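Local coordinates for acinetobacter secreted protease CpaA (Acinetobacter nosocomialis M2, PDB 6O38), which is a secreted zinc metalloprotease, captured here bound to CpaB, the chaperone that partners it for type II secretion, at residues 404-416 / 531-543. Sequence-based numbering, arbitrary orientation.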
loop_
_atom_site.group_PDB
_atom_site.type_symbol
_atom_site.label_atom_id
_atom_site.label_comp_id
_atom_site.label_asym_id
_atom_site.label_seq_id
_atom_site.Cartn_x
_atom_site.Cartn_y
_atom_site.Cartn_z
ATOM N N LEU A 404 -8.749 2.518 8.808
ATOM C CA LEU A 404 -7.872 1.486 8.265
ATOM C C LEU A 404 -8.593 0.148 8.164
ATOM O O LEU A 404 -8.372 -0.612 7.213
ATOM C CB LEU A 404 -6.615 1.358 9.124
ATOM C CG LEU A 404 -5.584 0.336 8.641
ATOM C CD1 LEU A 404 -4.999 0.761 7.306
ATOM C CD2 LEU A 404 -4.487 0.156 9.676
ATOM N N THR A 405 -9.457 -0.160 9.133
ATOM C CA THR A 405 -10.240 -1.390 9.065
ATOM C C THR A 405 -11.173 -1.377 7.861
ATOM O O THR A 405 -11.266 -2.364 7.121
ATOM C CB THR A 405 -11.031 -1.585 10.359
ATOM O OG1 THR A 405 -10.141 -1.517 11.479
ATOM C CG2 THR A 405 -11.728 -2.937 10.354
ATOM N N ASN A 406 -11.879 -0.263 7.650
ATOM C CA ASN A 406 -12.787 -0.168 6.512
ATOM C C ASN A 406 -12.027 -0.213 5.192
ATOM O O ASN A 406 -12.521 -0.769 4.204
ATOM C CB ASN A 406 -13.625 1.107 6.607
ATOM C CG ASN A 406 -14.611 1.071 7.757
ATOM O OD1 ASN A 406 -15.007 -0.000 8.217
ATOM N ND2 ASN A 406 -15.018 2.245 8.225
ATOM N N LEU A 407 -10.828 0.371 5.153
ATOM C CA LEU A 407 -10.011 0.288 3.947
ATOM C C LEU A 407 -9.553 -1.143 3.692
ATOM O O LEU A 407 -9.572 -1.614 2.548
ATOM C CB LEU A 407 -8.809 1.225 4.059
ATOM C CG LEU A 407 -7.787 1.133 2.923
ATOM C CD1 LEU A 407 -8.393 1.624 1.617
ATOM C CD2 LEU A 407 -6.527 1.913 3.259
ATOM N N THR A 408 -9.138 -1.849 4.747
ATOM C CA THR A 408 -8.735 -3.244 4.596
ATOM C C THR A 408 -9.908 -4.112 4.159
ATOM O O THR A 408 -9.763 -4.973 3.284
ATOM C CB THR A 408 -8.144 -3.762 5.908
ATOM O OG1 THR A 408 -7.023 -2.951 6.283
ATOM C CG2 THR A 408 -7.690 -5.206 5.759
ATOM N N ALA A 409 -11.081 -3.900 4.762
ATOM C CA ALA A 409 -12.257 -4.681 4.393
ATOM C C ALA A 409 -12.662 -4.424 2.946
ATOM O O ALA A 409 -12.999 -5.360 2.213
ATOM C CB ALA A 409 -13.416 -4.362 5.337
ATOM N N GLU A 410 -12.634 -3.159 2.519
ATOM C CA GLU A 410 -13.045 -2.829 1.158
ATOM C C GLU A 410 -12.067 -3.388 0.132
ATOM O O GLU A 410 -12.477 -3.821 -0.951
ATOM C CB GLU A 410 -13.180 -1.314 1.009
ATOM C CG GLU A 410 -13.812 -0.867 -0.297
ATOM C CD GLU A 410 -14.172 0.605 -0.290
ATOM O OE1 GLU A 410 -15.035 1.002 0.522
ATOM O OE2 GLU A 410 -13.591 1.365 -1.094
ATOM N N ASN A 411 -10.771 -3.386 0.451
ATOM C CA ASN A 411 -9.782 -3.975 -0.445
ATOM C C ASN A 411 -9.948 -5.483 -0.574
ATOM O O ASN A 411 -9.502 -6.060 -1.571
ATOM C CB ASN A 411 -8.367 -3.657 0.041
ATOM C CG ASN A 411 -7.992 -2.204 -0.164
ATOM O OD1 ASN A 411 -8.551 -1.521 -1.022
ATOM N ND2 ASN A 411 -7.034 -1.724 0.623
ATOM N N SER A 412 -10.575 -6.128 0.406
ATOM C CA SER A 412 -10.669 -7.580 0.459
ATOM C C SER A 412 -12.027 -8.109 0.023
ATOM O O SER A 412 -12.259 -9.318 0.119
ATOM C CB SER A 412 -10.362 -8.075 1.876
ATOM O OG SER A 412 -9.049 -7.715 2.268
ATOM N N ASN A 413 -12.925 -7.240 -0.445
ATOM C CA ASN A 413 -14.311 -7.605 -0.734
ATOM C C ASN A 413 -15.002 -8.190 0.494
ATOM O O ASN A 413 -15.890 -9.038 0.377
ATOM C CB ASN A 413 -14.407 -8.574 -1.918
ATOM C CG ASN A 413 -13.770 -8.020 -3.178
ATOM O OD1 ASN A 413 -13.999 -6.869 -3.549
ATOM N ND2 ASN A 413 -12.965 -8.840 -3.842
ATOM N N ALA A 414 -14.593 -7.741 1.678
ATOM C CA ALA A 414 -15.258 -8.128 2.913
ATOM C C ALA A 414 -16.538 -7.319 3.072
ATOM O O ALA A 414 -16.520 -6.087 2.977
ATOM C CB ALA A 414 -14.336 -7.914 4.112
ATOM N N ARG A 415 -17.648 -8.011 3.313
ATOM C CA ARG A 415 -18.965 -7.376 3.307
ATOM C C ARG A 415 -19.295 -6.784 4.678
ATOM O O ARG A 415 -20.299 -7.114 5.308
ATOM C CB ARG A 415 -20.028 -8.377 2.869
ATOM C CG ARG A 415 -19.820 -8.939 1.472
ATOM C CD ARG A 415 -21.097 -9.561 0.937
ATOM N NE ARG A 415 -20.873 -10.294 -0.305
ATOM C CZ ARG A 415 -20.565 -11.586 -0.364
ATOM N NH1 ARG A 415 -20.450 -12.294 0.752
ATOM N NH2 ARG A 415 -20.377 -12.173 -1.537
ATOM N N PHE A 416 -18.424 -5.889 5.139
ATOM C CA PHE A 416 -18.701 -5.166 6.372
ATOM C C PHE A 416 -17.942 -3.847 6.378
ATOM O O PHE A 416 -16.894 -3.712 5.743
ATOM C CB PHE A 416 -18.341 -5.993 7.615
ATOM C CG PHE A 416 -16.893 -5.907 8.012
ATOM C CD1 PHE A 416 -15.939 -6.689 7.384
ATOM C CD2 PHE A 416 -16.489 -5.055 9.027
ATOM C CE1 PHE A 416 -14.608 -6.617 7.754
ATOM C CE2 PHE A 416 -15.159 -4.975 9.400
ATOM C CZ PHE A 416 -14.217 -5.758 8.762
ATOM N N ASN A 531 0.852 -6.612 7.617
ATOM C CA ASN A 531 1.668 -5.593 6.968
ATOM C C ASN A 531 1.173 -5.205 5.580
ATOM O O ASN A 531 1.825 -4.391 4.914
ATOM C CB ASN A 531 3.138 -6.038 6.895
ATOM C CG ASN A 531 3.323 -7.370 6.190
ATOM O OD1 ASN A 531 2.473 -7.807 5.415
ATOM N ND2 ASN A 531 4.447 -8.023 6.459
ATOM N N ILE A 532 0.046 -5.751 5.124
ATOM C CA ILE A 532 -0.615 -5.299 3.907
ATOM C C ILE A 532 -2.099 -5.146 4.207
ATOM O O ILE A 532 -2.639 -5.786 5.115
ATOM C CB ILE A 532 -0.394 -6.254 2.710
ATOM C CG1 ILE A 532 -0.984 -7.634 2.996
ATOM C CG2 ILE A 532 1.086 -6.356 2.362
ATOM C CD1 ILE A 532 -0.915 -8.580 1.819
ATOM N N ASN A 533 -2.761 -4.285 3.435
ATOM C CA ASN A 533 -4.143 -3.895 3.716
ATOM C C ASN A 533 -5.128 -4.889 3.098
ATOM O O ASN A 533 -5.931 -4.558 2.225
ATOM C CB ASN A 533 -4.398 -2.479 3.212
ATOM C CG ASN A 533 -3.444 -1.467 3.812
ATOM O OD1 ASN A 533 -2.994 -1.615 4.947
ATOM N ND2 ASN A 533 -3.125 -0.431 3.045
ATOM N N PHE A 534 -5.060 -6.131 3.576
ATOM C CA PHE A 534 -5.948 -7.176 3.087
ATOM C C PHE A 534 -6.258 -8.166 4.198
ATOM O O PHE A 534 -5.434 -8.410 5.084
ATOM C CB PHE A 534 -5.344 -7.940 1.901
ATOM C CG PHE A 534 -5.163 -7.111 0.664
ATOM C CD1 PHE A 534 -6.215 -6.919 -0.217
ATOM C CD2 PHE A 534 -3.935 -6.541 0.369
ATOM C CE1 PHE A 534 -6.050 -6.162 -1.361
ATOM C CE2 PHE A 534 -3.764 -5.783 -0.774
ATOM C CZ PHE A 534 -4.823 -5.593 -1.640
ATOM N N TYR A 535 -7.462 -8.726 4.143
ATOM C CA TYR A 535 -7.756 -9.996 4.788
ATOM C C TYR A 535 -7.520 -11.114 3.780
ATOM O O TYR A 535 -7.659 -10.919 2.570
ATOM C CB TYR A 535 -9.196 -10.040 5.303
ATOM C CG TYR A 535 -9.485 -9.086 6.441
ATOM C CD1 TYR A 535 -9.090 -9.382 7.740
ATOM C CD2 TYR A 535 -10.163 -7.893 6.220
ATOM C CE1 TYR A 535 -9.355 -8.515 8.783
ATOM C CE2 TYR A 535 -10.433 -7.019 7.260
ATOM C CZ TYR A 535 -10.026 -7.336 8.540
ATOM O OH TYR A 535 -10.291 -6.474 9.579
ATOM N N SER A 536 -7.156 -12.290 4.283
ATOM C CA SER A 536 -6.722 -13.359 3.394
ATOM C C SER A 536 -7.892 -13.901 2.580
ATOM O O SER A 536 -9.017 -14.017 3.075
ATOM C CB SER A 536 -6.066 -14.488 4.189
ATOM O OG SER A 536 -7.015 -15.190 4.969
ATOM N N SER A 537 -7.613 -14.230 1.317
ATOM C CA SER A 537 -8.600 -14.766 0.387
ATOM C C SER A 537 -7.899 -15.322 -0.848
ATOM O O SER A 537 -6.977 -14.686 -1.376
ATOM C CB SER A 537 -9.612 -13.695 -0.019
ATOM O OG SER A 537 -10.452 -14.161 -1.063
ATOM N N PRO A 538 -8.311 -16.492 -1.344
ATOM C CA PRO A 538 -7.714 -17.028 -2.576
ATOM C C PRO A 538 -8.110 -16.272 -3.832
ATOM O O PRO A 538 -7.700 -16.667 -4.929
ATOM C CB PRO A 538 -8.237 -18.472 -2.615
ATOM C CG PRO A 538 -9.519 -18.420 -1.863
ATOM C CD PRO A 538 -9.331 -17.393 -0.781
ATOM N N TYR A 539 -8.907 -15.212 -3.717
ATOM C CA TYR A 539 -9.281 -14.388 -4.856
ATOM C C TYR A 539 -8.610 -13.022 -4.811
ATOM O O TYR A 539 -8.938 -12.149 -5.623
ATOM C CB TYR A 539 -10.802 -14.245 -4.915
ATOM C CG TYR A 539 -11.514 -15.570 -4.766
ATOM C CD1 TYR A 539 -11.369 -16.569 -5.720
ATOM C CD2 TYR A 539 -12.318 -15.830 -3.664
ATOM C CE1 TYR A 539 -12.010 -17.786 -5.586
ATOM C CE2 TYR A 539 -12.965 -17.045 -3.521
ATOM C CZ TYR A 539 -12.807 -18.018 -4.484
ATOM O OH TYR A 539 -13.448 -19.230 -4.348
ATOM N N LEU A 540 -7.678 -12.822 -3.883
ATOM C CA LEU A 540 -6.899 -11.601 -3.768
ATOM C C LEU A 540 -5.436 -11.910 -4.049
ATOM O O LEU A 540 -4.954 -13.012 -3.766
ATOM C CB LEU A 540 -7.038 -10.984 -2.376
ATOM C CG LEU A 540 -8.449 -10.594 -1.941
ATOM C CD1 LEU A 540 -8.433 -10.173 -0.487
ATOM C CD2 LEU A 540 -9.004 -9.486 -2.822
ATOM N N TYR A 541 -4.730 -10.933 -4.609
ATOM C CA TYR A 541 -3.335 -11.107 -4.986
ATOM C C TYR A 541 -2.510 -9.927 -4.498
ATOM O O TYR A 541 -2.993 -8.791 -4.463
ATOM C CB TYR A 541 -3.194 -11.268 -6.505
ATOM C CG TYR A 541 -3.946 -12.460 -7.051
ATOM C CD1 TYR A 541 -5.292 -12.364 -7.386
ATOM C CD2 TYR A 541 -3.315 -13.685 -7.221
ATOM C CE1 TYR A 541 -5.984 -13.453 -7.877
ATOM C CE2 TYR A 541 -4.001 -14.780 -7.713
ATOM C CZ TYR A 541 -5.335 -14.657 -8.040
ATOM O OH TYR A 541 -6.022 -15.744 -8.530
ATOM N N ASN A 542 -1.270 -10.210 -4.109
ATOM C CA ASN A 542 -0.315 -9.186 -3.718
ATOM C C ASN A 542 -0.170 -8.158 -4.839
ATOM O O ASN A 542 0.180 -8.530 -5.970
ATOM C CB ASN A 542 1.037 -9.823 -3.397
ATOM C CG ASN A 542 2.007 -8.854 -2.741
ATOM O OD1 ASN A 542 2.222 -7.741 -3.221
ATOM N ND2 ASN A 542 2.602 -9.280 -1.632
ATOM N N PRO A 543 -0.439 -6.875 -4.576
ATOM C CA PRO A 543 -0.441 -5.887 -5.671
ATOM C C PRO A 543 0.876 -5.795 -6.422
ATOM O O PRO A 543 0.872 -5.671 -7.654
ATOM C CB PRO A 543 -0.774 -4.576 -4.945
ATOM C CG PRO A 543 -1.528 -5.005 -3.727
ATOM C CD PRO A 543 -0.875 -6.287 -3.298
#
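Tyr535 lays its ring along helix 391-411, with Ala409 N at the ring edge, close to its plane, and the methyl of Thr408 approaching obliquely, CG2 to CE2 of Tyr535 at 3.6 Å. The Phe416 and Tyr535 side chains cross at about a right angle; Tyr535 OH sits at the Phe416 edge, and the same hydroxyl lies against Thr405 CG2 and finds its main polar partner in Arg497. The Phe534 ring also offers an edge, where Asn411 O lies 3.5 Å from Phe534 CE1 and Ser412 OG is close to the ring plane.

Ser412 holds the centre. Its OG accepts from Tyr535 N at 2.7 Å, with an N-H...O angle of 156°, and donates back to Thr408 O at 3.0 Å, a donor tilted from that carbonyl plane. One hydroxyl thus ties the loop backbone to the last helical turn. With chi1 at -61°, OG stands beside the backbone N of Ser412, where it can serve both partners. On the flank, Leu540 brings CD1 to 3.6 Å from Ser412 CA, while its CD2 reaches Asn411 O.

Next to Ser412, the Asn411 and Asn533 side chains run side by side, their amide planes 23° apart, and Asn411 ND2 makes a weak bond to Asn533 O. Further up the helix, the Asn533 amide lies against two leucines, OD1 near Leu404 CD1 and ND2 near Leu407 CD2, and there Phe144 of the chaperone CpaB covers both. Thr408 OG1 donates to Leu404 O; Thr408 and Asn533, like Tyr535, have Arg497 of the zinc-binding helix 496-504 as main polar partner.

Helix 391-411 ends in a Schellman motif at Asn413, and the loop 531-543, with its inverse gamma turn at Asn533, packs along that C-terminal end, with the Tyr535 side chain about 11 Å from the zinc of this M12B reprolysin-like HExxH metalloprotease domain.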